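Local coordinates for hypothetical protein ylbA (Escherichia coli, PDB 1RC6), which catalyses the manganese-dependent hydrolysis of (S)-ureidoglycine to (S)-ureidoglycolate and ammonia, a deamination step in allantoin degradation, at residues A[199-203]-A[252-256]; A[55-61]-A[226-230]; A[82-88]-A[128-134]. All blocks are in the same frame, centred on the assembly; numbering follows the deposited sequence.

Contact 1 of 3, residues A[199-203]-A[252-256]; sequences VQEHG and SKDCN
With chi1 at -73°, His202 holds CG anti to its carbonyl carbon, which swings one edge of the imidazole against the backbone of Ser252; Lys253, its CG anti to the backbone N (chi1 154°), runs alongside the ring and points the same way. His202 ND1 donates to Ser252 O over 2.9 Å. The bond is almost straight, 170° at the hydrogen, and lies in both the ring plane and the carbonyl plane, so it fixes the rotation of the imidazole. At the same edge Lys253 CB packs 3.7 Å from His202 CE1, while Gln200 O sits above one face, offset toward the rim. With ND1 engaged in this way, NE2 is the nitrogen turned from Ser252, consistent with the role of His202, inferred by similarity, as a manganese ligand in a cupin site; Lys253 is likewise a probable substrate-binding residue. A backbone bond from Ser252 N to Gly203 O, 3.2 Å long, continues the pairing. Edge-to-face contacts with His198 and Tyr251 further confine the His202 ring. In the antiparallel sheet of the C-terminal cupin domain, the start of strand 202-208 lies beside the end of its neighbour, strand 247-254: beyond them His202 bonds through its backbone to Met230 of strand 227-230 and Lys253 to Asn180 of strand 179-186, while Ser252 touches Tyr132 of strand 127-135 in the N-terminal cupin sheet.

Contact 2 of 3, residues A[55-61]-A[226-230]; sequences LGASFVD and DYIFM
The phenolic oxygen of Tyr227 is gripped by two groups: it donates to Asp61 OD1 and is also hydrogen-bonded to Ser51 OG. The modelled 2.4 Å between Tyr227 OH and Asp61 OD1 is shorter than a normal hydrogen bond, so the exact distance is doubtful; the carboxylate plane is turned 83° from the phenol ring. Asp61 OD2 accepts from Ser51 N, so the buried carboxylate is held through both oxygens. Tyr227 OH also lies in the plane of the Phe59 ring, at its edge, 3.8 Å from Phe59 CE2, and Ala57 CB sits over one face of that ring, toward its rim. Beside these polar groups the contact turns apolar around Phe229. Its CG stands anti to the backbone N (chi1 171°), which sends the ring across to the 55-61 segment, where Leu55 CD1 meets Phe229 CD1 at 3.6 Å. Ala57 CB approaches Phe229 CE2 at the same distance, and Phe59 CZ reaches the edge of the ring more loosely. An alanine at Phe229 is likely to open a gap between Leu55 and Ala57 and strip both of their main apolar partner across this contact. The segments belong to the two cupin domains: strand 227-230 runs between strands 26-29 and 202-208 of one sheet, whereas strand 60-67 pairs with strand 127-135 of the other, and Phe59 stacks on Tyr132 of that strand.

Contact 3 of 3, residues A[82-88]-A[128-134]; sequences ETFLYVI and QIFLYKR
Glu82 to Val87 and Ile129 to Arg134 pair as neighbouring antiparallel strands in the N-terminal cupin sheet, with axes 4.7 Å apart. Hydrogen-bonded pairs at Glu82-Arg134, Phe84-Tyr132 and Tyr86-Phe130 are separated by non-hydrogen-bonded ones; the bond from Tyr132 N to Phe84 O is weak, and Ile88 N extends the ladder to Gln128 O, 2.9 Å away. Packing is closest on the face of Leu85, Val87, Ile129 and Leu131. Ile129 wedges between two partners there: its CG1 meets Leu85 CD2 at 3.5 Å, the two side chains crossing at about a right angle, while its CD1 lies against Val87 CG2. Leu131 CD2 then covers Leu85 CB at 3.8 Å. On the opposite face Phe84, Tyr86, Phe130 and Tyr132 touch across the strands mainly through their CB atoms; each has CG anti to the backbone N (chi1 172° to 176°), and the rings project from the sheet. This face turns to the C-terminal domain, where Phe84 meets Met181 and Tyr86 meets Leu207. Ile88, Gln128, Lys133 and Arg134 are partly exposed, while Glu82 is buried. Ile88 lies across the Gln128 chain at one end, its CD1 3.7 Å from Gln128 CG; at the other, the Lys133 chain leads away from the pairing. Glu82 and Arg134 run side by side, yet Glu82 OE2 stays 4.0 Å from Arg134 NE, beyond a salt bridge, and the other oxygen, OE1, is hydrogen-bonded to Tyr110 OH. One partner of the guanidinium lies within the strand: Arg134 NH1 donates to Tyr132 OH at 2.8 Å, only 4° out of the guanidinium plane.

From the N terminus, residues 55-61 come first and meet their partner only at 226-230, so contact 2 closes the longest loop. Nested inside it, contact 3 joins 82-88 to 128-134 within the N-terminal cupin sheet. Contact 1 starts after contact 3 has closed, but its segment 199-203 lies inside the loop of contact 2 and its partner 252-256 outside, so these two cross. Contact 1 ties strands of the C-terminal sheet, while contact 2 bridges the domains. Direct links join all three: Glu201 OE2 and Arg134 NH2 both bond to Ser58 OG, and the backbone bond between Lys133 N and Val60 O joins contacts 2 and 3.

Contact 1 of 3, residues A[199-203]-A[252-256]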
ATOM      1  N   VAL A 199       8.058 -10.200  12.838  1.00 72.59           N
ATOM      2  CA  VAL A 199       8.435  -9.101  13.725  1.00 70.91           C
ATOM      3  C   VAL A 199       8.107  -7.811  12.963  1.00 70.90           C
ATOM      4  O   VAL A 199       7.841  -6.766  13.559  1.00 70.90           O
ATOM      5  CB  VAL A 199       9.958  -9.121  14.046  1.00 75.74           C
ATOM      6  CG1 VAL A 199      10.388  -7.801  14.687  1.00 72.72           C
ATOM      7  CG2 VAL A 199      10.278 -10.277  14.979  1.00 73.58           C
ATOM      8  N   GLN A 200       8.118  -7.902  11.634  1.00 72.82           N
ATOM      9  CA  GLN A 200       7.832  -6.753  10.785  1.00 73.21           C
ATOM     10  C   GLN A 200       6.342  -6.531  10.560  1.00 69.93           C
ATOM     11  O   GLN A 200       5.574  -7.479  10.373  1.00 70.61           O
ATOM     12  CB  GLN A 200       8.522  -6.889   9.415  1.00 87.41           C
ATOM     13  CG  GLN A 200       9.492  -8.061   9.255  1.00 99.58           C
ATOM     14  CD  GLN A 200       8.784  -9.399   9.077  1.00106.63           C
ATOM     15  OE1 GLN A 200       7.944  -9.557   8.186  1.00111.05           O
ATOM     16  NE2 GLN A 200       9.128 -10.369   9.922  1.00109.68           N
ATOM     17  N   GLU A 201       5.950  -5.261  10.576  1.00 69.37           N
ATOM     18  CA  GLU A 201       4.564  -4.867  10.355  1.00 66.57           C
ATOM     19  C   GLU A 201       4.209  -5.084   8.886  1.00 63.51           C
ATOM     20  O   GLU A 201       5.069  -5.388   8.058  1.00 62.71           O
ATOM     21  CB  GLU A 201       4.385  -3.383  10.657  1.00 61.51           C
ATOM     22  CG  GLU A 201       4.986  -2.909  11.954  1.00 59.64           C
ATOM     23  CD  GLU A 201       5.444  -1.461  11.867  1.00 59.17           C
ATOM     24  OE1 GLU A 201       5.645  -0.839  12.926  1.00 60.38           O
ATOM     25  OE2 GLU A 201       5.617  -0.946  10.741  1.00 59.20           O
ATOM     26  N   HIS A 202       2.936  -4.912   8.570  1.00 50.54           N
ATOM     27  CA  HIS A 202       2.473  -5.046   7.204  1.00 49.50           C
ATOM     28  C   HIS A 202       1.270  -4.138   7.041  1.00 44.16           C
ATOM     29  O   HIS A 202       0.523  -3.914   7.989  1.00 46.10           O
ATOM     30  CB  HIS A 202       2.068  -6.494   6.888  1.00 69.32           C
ATOM     31  CG  HIS A 202       3.225  -7.430   6.752  1.00 78.56           C
ATOM     32  ND1 HIS A 202       4.299  -7.172   5.926  1.00 84.02           N
ATOM     33  CD2 HIS A 202       3.483  -8.623   7.338  1.00 83.89           C
ATOM     34  CE1 HIS A 202       5.169  -8.164   6.011  1.00 86.99           C
ATOM     35  NE2 HIS A 202       4.697  -9.058   6.860  1.00 87.89           N
ATOM     36  N   GLY A 203       1.105  -3.601   5.842  1.00 38.76           N
ATOM     37  CA  GLY A 203      -0.028  -2.751   5.558  1.00 34.81           C
ATOM     38  C   GLY A 203      -0.572  -3.303   4.259  1.00 32.58           C
ATOM     39  O   GLY A 203       0.092  -3.220   3.236  1.00 32.91           O
ATOM     40  N   SER A 252       3.043  -3.607   2.157  1.00 19.06           N
ATOM     41  CA  SER A 252       4.381  -3.162   2.483  1.00 22.86           C
ATOM     42  C   SER A 252       5.081  -4.111   3.441  1.00 24.54           C
ATOM     43  O   SER A 252       4.466  -4.997   4.015  1.00 26.18           O
ATOM     44  CB  SER A 252       4.324  -1.767   3.085  1.00 40.23           C
ATOM     45  OG  SER A 252       3.390  -1.711   4.145  1.00 41.74           O
ATOM     46  N   LYS A 253       6.379  -3.902   3.615  1.00 31.04           N
ATOM     47  CA  LYS A 253       7.201  -4.740   4.467  1.00 35.56           C
ATOM     48  C   LYS A 253       8.574  -4.098   4.593  1.00 32.56           C
ATOM     49  O   LYS A 253       9.233  -3.861   3.594  1.00 36.70           O
ATOM     50  CB  LYS A 253       7.333  -6.117   3.810  1.00 55.26           C
ATOM     51  CG  LYS A 253       8.580  -6.899   4.174  1.00 73.17           C
ATOM     52  CD  LYS A 253       8.877  -7.985   3.133  1.00 85.58           C
ATOM     53  CE  LYS A 253      10.020  -8.913   3.565  1.00 92.71           C
ATOM     54  NZ  LYS A 253       9.683  -9.759   4.759  1.00 94.68           N
ATOM     55  N   ASP A 254       9.000  -3.797   5.811  1.00 26.68           N
ATOM     56  CA  ASP A 254      10.329  -3.222   6.026  1.00 27.36           C
ATOM     57  C   ASP A 254      11.310  -4.401   6.018  1.00 22.23           C
ATOM     58  O   ASP A 254      10.939  -5.525   6.371  1.00 21.37           O
ATOM     59  CB  ASP A 254      10.406  -2.504   7.375  1.00 28.38           C
ATOM     60  CG  ASP A 254      10.134  -3.430   8.540  1.00 36.33           C
ATOM     61  OD1 ASP A 254       8.969  -3.838   8.726  1.00 46.51           O
ATOM     62  OD2 ASP A 254      11.085  -3.762   9.266  1.00 46.72           O
ATOM     63  N   CYS A 255      12.556  -4.155   5.624  1.00 31.82           N
ATOM     64  CA  CYS A 255      13.535  -5.231   5.561  1.00 29.18           C
ATOM     65  C   CYS A 255      14.972  -4.760   5.467  1.00 28.23           C
ATOM     66  O   CYS A 255      15.253  -3.565   5.428  1.00 28.11           O
ATOM     67  CB  CYS A 255      13.240  -6.105   4.354  1.00 29.37           C
ATOM     68  SG  CYS A 255      13.256  -5.158   2.807  1.00 27.78           S
ATOM     69  N   ASN A 256      15.879  -5.734   5.425  1.00 31.29           N
ATOM     70  CA  ASN A 256      17.315  -5.493   5.319  1.00 30.72           C
ATOM     71  C   ASN A 256      17.941  -4.608   6.392  1.00 31.32           C
ATOM     72  O   ASN A 256      19.003  -4.026   6.162  1.00 33.52           O
ATOM     73  CB  ASN A 256      17.664  -4.891   3.956  1.00 26.33           C
ATOM     74  CG  ASN A 256      17.166  -5.730   2.791  1.00 28.77           C
ATOM     75  OD1 ASN A 256      17.011  -6.958   2.888  1.00 30.03           O
ATOM     76  ND2 ASN A 256      16.934  -5.064   1.666  1.00 27.48           N
TER

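Contact 2 of 3, residues A[55-61]-A[226-230]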
ATOM      1  N   LEU A  55      -1.128   4.050  15.384  1.00 43.15           N
ATOM      2  CA  LEU A  55      -1.760   2.754  15.264  1.00 39.85           C
ATOM      3  C   LEU A  55      -0.683   1.717  15.551  1.00 37.88           C
ATOM      4  O   LEU A  55      -0.963   0.528  15.647  1.00 36.43           O
ATOM      5  CB  LEU A  55      -2.291   2.556  13.846  1.00 38.49           C
ATOM      6  CG  LEU A  55      -3.528   1.674  13.667  1.00 36.22           C
ATOM      7  CD1 LEU A  55      -3.532   1.041  12.283  1.00 34.63           C
ATOM      8  CD2 LEU A  55      -3.528   0.596  14.715  1.00 38.30           C
ATOM      9  N   GLY A  56       0.557   2.180  15.671  1.00 34.18           N
ATOM     10  CA  GLY A  56       1.658   1.275  15.935  1.00 34.04           C
ATOM     11  C   GLY A  56       2.613   1.110  14.765  1.00 33.70           C
ATOM     12  O   GLY A  56       3.736   0.634  14.929  1.00 33.83           O
ATOM     13  N   ALA A  57       2.174   1.515  13.580  1.00 32.81           N
ATOM     14  CA  ALA A  57       2.992   1.395  12.382  1.00 32.19           C
ATOM     15  C   ALA A  57       4.181   2.337  12.407  1.00 32.51           C
ATOM     16  O   ALA A  57       4.157   3.374  13.073  1.00 31.37           O
ATOM     17  CB  ALA A  57       2.149   1.664  11.152  1.00 35.66           C
ATOM     18  N   SER A  58       5.227   1.957  11.681  1.00 37.40           N
ATOM     19  CA  SER A  58       6.430   2.770  11.596  1.00 37.88           C
ATOM     20  C   SER A  58       6.436   3.395  10.211  1.00 38.74           C
ATOM     21  O   SER A  58       7.487   3.611   9.613  1.00 40.87           O
ATOM     22  CB  SER A  58       7.674   1.903  11.794  1.00 34.52           C
ATOM     23  OG  SER A  58       7.768   0.911  10.784  1.00 38.40           O
ATOM     24  N   PHE A  59       5.237   3.663   9.704  1.00 39.25           N
ATOM     25  CA  PHE A  59       5.048   4.276   8.399  1.00 34.95           C
ATOM     26  C   PHE A  59       3.674   4.901   8.375  1.00 35.17           C
ATOM     27  O   PHE A  59       2.899   4.750   9.322  1.00 35.64           O
ATOM     28  CB  PHE A  59       5.129   3.229   7.285  1.00 30.20           C
ATOM     29  CG  PHE A  59       4.147   2.082   7.442  1.00 28.29           C
ATOM     30  CD1 PHE A  59       4.490   0.942   8.168  1.00 26.41           C
ATOM     31  CD2 PHE A  59       2.881   2.143   6.860  1.00 26.37           C
ATOM     32  CE1 PHE A  59       3.592  -0.119   8.307  1.00 23.36           C
ATOM     33  CE2 PHE A  59       1.976   1.090   6.997  1.00 23.02           C
ATOM     34  CZ  PHE A  59       2.336  -0.042   7.723  1.00 24.84           C
ATOM     35  N   VAL A  60       3.372   5.627   7.308  1.00 29.64           N
ATOM     36  CA  VAL A  60       2.054   6.220   7.155  1.00 26.15           C
ATOM     37  C   VAL A  60       1.673   5.896   5.741  1.00 26.53           C
ATOM     38  O   VAL A  60       2.468   6.136   4.840  1.00 28.91           O
ATOM     39  CB  VAL A  60       2.060   7.743   7.276  1.00 20.37           C
ATOM     40  CG1 VAL A  60       0.640   8.249   7.166  1.00 15.74           C
ATOM     41  CG2 VAL A  60       2.693   8.182   8.587  1.00 18.36           C
ATOM     42  N   ASP A  61       0.497   5.321   5.525  1.00 19.65           N
ATOM     43  CA  ASP A  61       0.093   5.031   4.157  1.00 19.50           C
ATOM     44  C   ASP A  61      -1.274   5.633   3.887  1.00 19.56           C
ATOM     45  O   ASP A  61      -2.001   5.977   4.824  1.00 18.67           O
ATOM     46  CB  ASP A  61       0.153   3.531   3.853  1.00 26.26           C
ATOM     47  CG  ASP A  61      -0.590   2.692   4.854  1.00 29.49           C
ATOM     48  OD1 ASP A  61      -0.474   1.454   4.753  1.00 27.50           O
ATOM     49  OD2 ASP A  61      -1.285   3.259   5.734  1.00 34.46           O
ATOM     50  N   ASP A 226     -10.814  -3.106   1.144  1.00 41.15           N
ATOM     51  CA  ASP A 226     -10.460  -3.219   2.554  1.00 40.39           C
ATOM     52  C   ASP A 226      -8.972  -2.977   2.765  1.00 40.05           C
ATOM     53  O   ASP A 226      -8.162  -3.185   1.858  1.00 40.58           O
ATOM     54  CB  ASP A 226     -10.795  -4.614   3.088  1.00 49.02           C
ATOM     55  CG  ASP A 226     -12.285  -4.834   3.283  1.00 52.00           C
ATOM     56  OD1 ASP A 226     -12.659  -5.964   3.675  1.00 53.38           O
ATOM     57  OD2 ASP A 226     -13.080  -3.888   3.052  1.00 54.14           O
ATOM     58  N   TYR A 227      -8.617  -2.547   3.972  1.00 35.78           N
ATOM     59  CA  TYR A 227      -7.231  -2.303   4.316  1.00 33.21           C
ATOM     60  C   TYR A 227      -6.951  -3.027   5.606  1.00 34.07           C
ATOM     61  O   TYR A 227      -7.778  -3.030   6.500  1.00 33.93           O
ATOM     62  CB  TYR A 227      -6.955  -0.817   4.526  1.00 31.05           C
ATOM     63  CG  TYR A 227      -5.528  -0.566   4.949  1.00 25.50           C
ATOM     64  CD1 TYR A 227      -4.488  -0.603   4.023  1.00 24.04           C
ATOM     65  CD2 TYR A 227      -5.210  -0.352   6.287  1.00 21.64           C
ATOM     66  CE1 TYR A 227      -3.157  -0.435   4.423  1.00 20.27           C
ATOM     67  CE2 TYR A 227      -3.892  -0.180   6.704  1.00 18.53           C
ATOM     68  CZ  TYR A 227      -2.875  -0.223   5.771  1.00 19.65           C
ATOM     69  OH  TYR A 227      -1.585  -0.048   6.192  1.00 20.77           O
ATOM     70  N   ILE A 228      -5.774  -3.619   5.723  1.00 33.94           N
ATOM     71  CA  ILE A 228      -5.456  -4.349   6.929  1.00 34.79           C
ATOM     72  C   ILE A 228      -4.083  -4.020   7.480  1.00 35.17           C
ATOM     73  O   ILE A 228      -3.087  -4.071   6.756  1.00 34.61           O
ATOM     74  CB  ILE A 228      -5.487  -5.855   6.667  1.00 41.58           C
ATOM     75  CG1 ILE A 228      -6.764  -6.225   5.930  1.00 42.31           C
ATOM     76  CG2 ILE A 228      -5.373  -6.611   7.980  1.00 42.60           C
ATOM     77  CD1 ILE A 228      -6.776  -7.654   5.467  1.00 44.84           C
ATOM     78  N   PHE A 229      -4.034  -3.690   8.765  1.00 32.06           N
ATOM     79  CA  PHE A 229      -2.765  -3.410   9.418  1.00 33.07           C
ATOM     80  C   PHE A 229      -2.363  -4.587  10.295  1.00 34.15           C
ATOM     81  O   PHE A 229      -2.993  -4.850  11.311  1.00 34.63           O
ATOM     82  CB  PHE A 229      -2.838  -2.169  10.300  1.00 34.33           C
ATOM     83  CG  PHE A 229      -1.621  -1.987  11.154  1.00 32.31           C
ATOM     84  CD1 PHE A 229      -1.707  -2.064  12.539  1.00 31.67           C
ATOM     85  CD2 PHE A 229      -0.372  -1.768  10.567  1.00 29.99           C
ATOM     86  CE1 PHE A 229      -0.562  -1.922  13.335  1.00 29.27           C
ATOM     87  CE2 PHE A 229       0.772  -1.628  11.344  1.00 28.27           C
ATOM     88  CZ  PHE A 229       0.680  -1.703  12.730  1.00 28.70           C
ATOM     89  N   MET A 230      -1.310  -5.285   9.894  1.00 32.83           N
ATOM     90  CA  MET A 230      -0.809  -6.434  10.631  1.00 35.59           C
ATOM     91  C   MET A 230       0.397  -5.952  11.433  1.00 36.34           C
ATOM     92  O   MET A 230       1.470  -5.712  10.876  1.00 38.52           O
ATOM     93  CB  MET A 230      -0.388  -7.521   9.643  1.00 45.87           C
ATOM     94  CG  MET A 230      -1.469  -7.949   8.647  1.00 49.33           C
ATOM     95  SD  MET A 230      -0.771  -8.907   7.249  1.00 54.97           S
ATOM     96  CE  MET A 230      -2.018  -8.693   5.989  1.00 57.23           C
TER

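Contact 3 of 3, residues A[82-88]-A[128-134]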
ATOM      1  N   GLU A  82      11.279   8.314   2.493  1.00 24.41           N
ATOM      2  CA  GLU A  82      11.140   7.612   1.215  1.00 23.57           C
ATOM      3  C   GLU A  82       9.640   7.393   0.962  1.00 22.52           C
ATOM      4  O   GLU A  82       8.860   7.246   1.911  1.00 22.01           O
ATOM      5  CB  GLU A  82      11.898   6.272   1.238  1.00 27.72           C
ATOM      6  CG  GLU A  82      11.435   5.287   2.294  1.00 26.82           C
ATOM      7  CD  GLU A  82      12.346   4.063   2.403  1.00 29.55           C
ATOM      8  OE1 GLU A  82      12.874   3.588   1.364  1.00 32.72           O
ATOM      9  OE2 GLU A  82      12.528   3.557   3.530  1.00 27.48           O
ATOM     10  N   THR A  83       9.230   7.383  -0.305  1.00 24.19           N
ATOM     11  CA  THR A  83       7.818   7.215  -0.624  1.00 25.17           C
ATOM     12  C   THR A  83       7.574   6.206  -1.708  1.00 24.04           C
ATOM     13  O   THR A  83       8.487   5.830  -2.429  1.00 23.90           O
ATOM     14  CB  THR A  83       7.184   8.535  -1.074  1.00 26.58           C
ATOM     15  OG1 THR A  83       7.804   8.963  -2.287  1.00 28.19           O
ATOM     16  CG2 THR A  83       7.363   9.603  -0.010  1.00 23.27           C
ATOM     17  N   PHE A  84       6.323   5.778  -1.824  1.00 30.78           N
ATOM     18  CA  PHE A  84       5.934   4.795  -2.827  1.00 30.49           C
ATOM     19  C   PHE A  84       4.494   5.030  -3.249  1.00 33.39           C
ATOM     20  O   PHE A  84       3.611   5.198  -2.409  1.00 34.54           O
ATOM     21  CB  PHE A  84       6.095   3.381  -2.255  1.00 21.90           C
ATOM     22  CG  PHE A  84       5.551   2.296  -3.137  1.00 22.19           C
ATOM     23  CD1 PHE A  84       4.208   1.962  -3.097  1.00 21.30           C
ATOM     24  CD2 PHE A  84       6.387   1.621  -4.030  1.00 22.07           C
ATOM     25  CE1 PHE A  84       3.695   0.973  -3.934  1.00 21.97           C
ATOM     26  CE2 PHE A  84       5.884   0.628  -4.873  1.00 20.81           C
ATOM     27  CZ  PHE A  84       4.537   0.305  -4.826  1.00 22.00           C
ATOM     28  N   LEU A  85       4.252   5.032  -4.551  1.00 30.48           N
ATOM     29  CA  LEU A  85       2.914   5.247  -5.071  1.00 30.48           C
ATOM     30  C   LEU A  85       2.502   4.088  -5.973  1.00 32.58           C
ATOM     31  O   LEU A  85       3.313   3.570  -6.725  1.00 33.51           O
ATOM     32  CB  LEU A  85       2.864   6.565  -5.858  1.00 28.36           C
ATOM     33  CG  LEU A  85       1.557   6.967  -6.561  1.00 27.23           C
ATOM     34  CD1 LEU A  85       1.606   8.433  -6.963  1.00 23.23           C
ATOM     35  CD2 LEU A  85       1.323   6.087  -7.766  1.00 24.92           C
ATOM     36  N   TYR A  86       1.236   3.687  -5.892  1.00 27.54           N
ATOM     37  CA  TYR A  86       0.730   2.603  -6.717  1.00 27.55           C
ATOM     38  C   TYR A  86      -0.629   2.975  -7.301  1.00 27.33           C
ATOM     39  O   TYR A  86      -1.559   3.312  -6.575  1.00 27.29           O
ATOM     40  CB  TYR A  86       0.594   1.325  -5.898  1.00 32.37           C
ATOM     41  CG  TYR A  86      -0.029   0.195  -6.669  1.00 31.37           C
ATOM     42  CD1 TYR A  86       0.752  -0.682  -7.407  1.00 30.00           C
ATOM     43  CD2 TYR A  86      -1.413   0.040  -6.713  1.00 32.73           C
ATOM     44  CE1 TYR A  86       0.179  -1.688  -8.179  1.00 29.67           C
ATOM     45  CE2 TYR A  86      -2.002  -0.959  -7.483  1.00 32.67           C
ATOM     46  CZ  TYR A  86      -1.198  -1.818  -8.219  1.00 31.11           C
ATOM     47  OH  TYR A  86      -1.772  -2.770  -9.035  1.00 31.73           O
ATOM     48  N   VAL A  87      -0.735   2.917  -8.621  1.00 37.23           N
ATOM     49  CA  VAL A  87      -1.979   3.244  -9.281  1.00 39.49           C
ATOM     50  C   VAL A  87      -2.926   2.067  -9.201  1.00 40.03           C
ATOM     51  O   VAL A  87      -2.753   1.065  -9.888  1.00 39.95           O
ATOM     52  CB  VAL A  87      -1.774   3.598 -10.761  1.00 36.19           C
ATOM     53  CG1 VAL A  87      -3.132   3.884 -11.404  1.00 36.62           C
ATOM     54  CG2 VAL A  87      -0.839   4.804 -10.890  1.00 38.08           C
ATOM     55  N   ILE A  88      -3.929   2.198  -8.348  1.00 42.20           N
ATOM     56  CA  ILE A  88      -4.918   1.157  -8.180  1.00 40.77           C
ATOM     57  C   ILE A  88      -5.768   1.069  -9.450  1.00 42.26           C
ATOM     58  O   ILE A  88      -6.148  -0.019  -9.881  1.00 43.30           O
ATOM     59  CB  ILE A  88      -5.801   1.463  -6.949  1.00 31.17           C
ATOM     60  CG1 ILE A  88      -4.939   1.410  -5.682  1.00 27.14           C
ATOM     61  CG2 ILE A  88      -6.946   0.475  -6.860  1.00 28.73           C
ATOM     62  CD1 ILE A  88      -5.607   1.989  -4.460  1.00 24.57           C
ATOM     63  N   GLN A 128      -7.586   6.338  -8.975  1.00 38.95           N
ATOM     64  CA  GLN A 128      -7.348   5.993  -7.582  1.00 37.13           C
ATOM     65  C   GLN A 128      -5.913   5.574  -7.301  1.00 34.14           C
ATOM     66  O   GLN A 128      -5.338   4.757  -8.011  1.00 34.43           O
ATOM     67  CB  GLN A 128      -8.321   4.899  -7.160  1.00 38.91           C
ATOM     68  CG  GLN A 128      -8.107   4.388  -5.763  1.00 42.94           C
ATOM     69  CD  GLN A 128      -9.309   3.634  -5.251  1.00 44.68           C
ATOM     70  OE1 GLN A 128     -10.277   4.247  -4.809  1.00 46.46           O
ATOM     71  NE2 GLN A 128      -9.264   2.299  -5.319  1.00 44.24           N
ATOM     72  N   ILE A 129      -5.354   6.125  -6.229  1.00 29.32           N
ATOM     73  CA  ILE A 129      -3.974   5.860  -5.854  1.00 29.09           C
ATOM     74  C   ILE A 129      -3.750   5.330  -4.424  1.00 28.58           C
ATOM     75  O   ILE A 129      -4.557   5.561  -3.519  1.00 26.91           O
ATOM     76  CB  ILE A 129      -3.159   7.164  -6.102  1.00 33.91           C
ATOM     77  CG1 ILE A 129      -2.029   6.851  -7.064  1.00 37.17           C
ATOM     78  CG2 ILE A 129      -2.703   7.808  -4.824  1.00 31.69           C
ATOM     79  CD1 ILE A 129      -2.546   6.478  -8.450  1.00 39.38           C
ATOM     80  N   PHE A 130      -2.659   4.590  -4.241  1.00 33.87           N
ATOM     81  CA  PHE A 130      -2.280   4.062  -2.928  1.00 32.34           C
ATOM     82  C   PHE A 130      -0.938   4.702  -2.603  1.00 31.87           C
ATOM     83  O   PHE A 130       0.006   4.562  -3.369  1.00 31.80           O
ATOM     84  CB  PHE A 130      -2.098   2.551  -2.958  1.00 29.33           C
ATOM     85  CG  PHE A 130      -1.529   1.994  -1.680  1.00 29.19           C
ATOM     86  CD1 PHE A 130      -2.270   2.018  -0.507  1.00 30.52           C
ATOM     87  CD2 PHE A 130      -0.236   1.500  -1.638  1.00 29.19           C
ATOM     88  CE1 PHE A 130      -1.731   1.564   0.686  1.00 30.21           C
ATOM     89  CE2 PHE A 130       0.319   1.044  -0.452  1.00 28.78           C
ATOM     90  CZ  PHE A 130      -0.428   1.075   0.714  1.00 30.16           C
ATOM     91  N   LEU A 131      -0.851   5.399  -1.476  1.00 24.00           N
ATOM     92  CA  LEU A 131       0.379   6.080  -1.082  1.00 22.78           C
ATOM     93  C   LEU A 131       0.994   5.520   0.167  1.00 21.76           C
ATOM     94  O   LEU A 131       0.286   5.029   1.043  1.00 21.87           O
ATOM     95  CB  LEU A 131       0.125   7.565  -0.865  1.00 35.03           C
ATOM     96  CG  LEU A 131       0.291   8.448  -2.095  1.00 37.71           C
ATOM     97  CD1 LEU A 131      -0.003   9.872  -1.693  1.00 40.72           C
ATOM     98  CD2 LEU A 131       1.712   8.312  -2.670  1.00 37.53           C
ATOM     99  N   TYR A 132       2.316   5.642   0.260  1.00 25.59           N
ATOM    100  CA  TYR A 132       3.048   5.120   1.394  1.00 26.26           C
ATOM    101  C   TYR A 132       4.320   5.901   1.634  1.00 28.34           C
ATOM    102  O   TYR A 132       4.989   6.316   0.688  1.00 29.83           O
ATOM    103  CB  TYR A 132       3.387   3.656   1.127  1.00 23.87           C
ATOM    104  CG  TYR A 132       4.242   2.986   2.178  1.00 26.62           C
ATOM    105  CD1 TYR A 132       5.615   3.194   2.229  1.00 25.63           C
ATOM    106  CD2 TYR A 132       3.679   2.105   3.104  1.00 26.97           C
ATOM    107  CE1 TYR A 132       6.409   2.526   3.170  1.00 26.74           C
ATOM    108  CE2 TYR A 132       4.464   1.442   4.046  1.00 25.36           C
ATOM    109  CZ  TYR A 132       5.824   1.650   4.069  1.00 26.35           C
ATOM    110  OH  TYR A 132       6.610   0.936   4.954  1.00 26.32           O
ATOM    111  N   LYS A 133       4.657   6.110   2.900  1.00 26.90           N
ATOM    112  CA  LYS A 133       5.878   6.823   3.232  1.00 27.65           C
ATOM    113  C   LYS A 133       6.403   6.332   4.567  1.00 28.24           C
ATOM    114  O   LYS A 133       5.636   5.906   5.416  1.00 30.23           O
ATOM    115  CB  LYS A 133       5.628   8.327   3.312  1.00 26.32           C
ATOM    116  CG  LYS A 133       4.800   8.758   4.523  1.00 25.23           C
ATOM    117  CD  LYS A 133       4.797  10.274   4.703  1.00 22.24           C
ATOM    118  CE  LYS A 133       3.948  10.678   5.885  1.00 18.79           C
ATOM    119  NZ  LYS A 133       3.969  12.141   6.140  1.00 18.54           N
ATOM    120  N   ARG A 134       7.718   6.380   4.740  1.00 24.17           N
ATOM    121  CA  ARG A 134       8.360   5.975   5.990  1.00 26.86           C
ATOM    122  C   ARG A 134       9.692   6.704   6.085  1.00 29.38           C
ATOM    123  O   ARG A 134      10.167   7.271   5.103  1.00 30.12           O
ATOM    124  CB  ARG A 134       8.608   4.461   6.038  1.00 26.25           C
ATOM    125  CG  ARG A 134       9.719   3.981   5.150  1.00 24.33           C
ATOM    126  CD  ARG A 134       9.946   2.483   5.265  1.00 28.32           C
ATOM    127  NE  ARG A 134      10.377   2.077   6.602  1.00 29.27           N
ATOM    128  CZ  ARG A 134       9.615   1.381   7.446  1.00 29.89           C
ATOM    129  NH1 ARG A 134       8.385   1.013   7.089  1.00 30.50           N
ATOM    130  NH2 ARG A 134      10.070   1.067   8.650  1.00 25.10           N
TER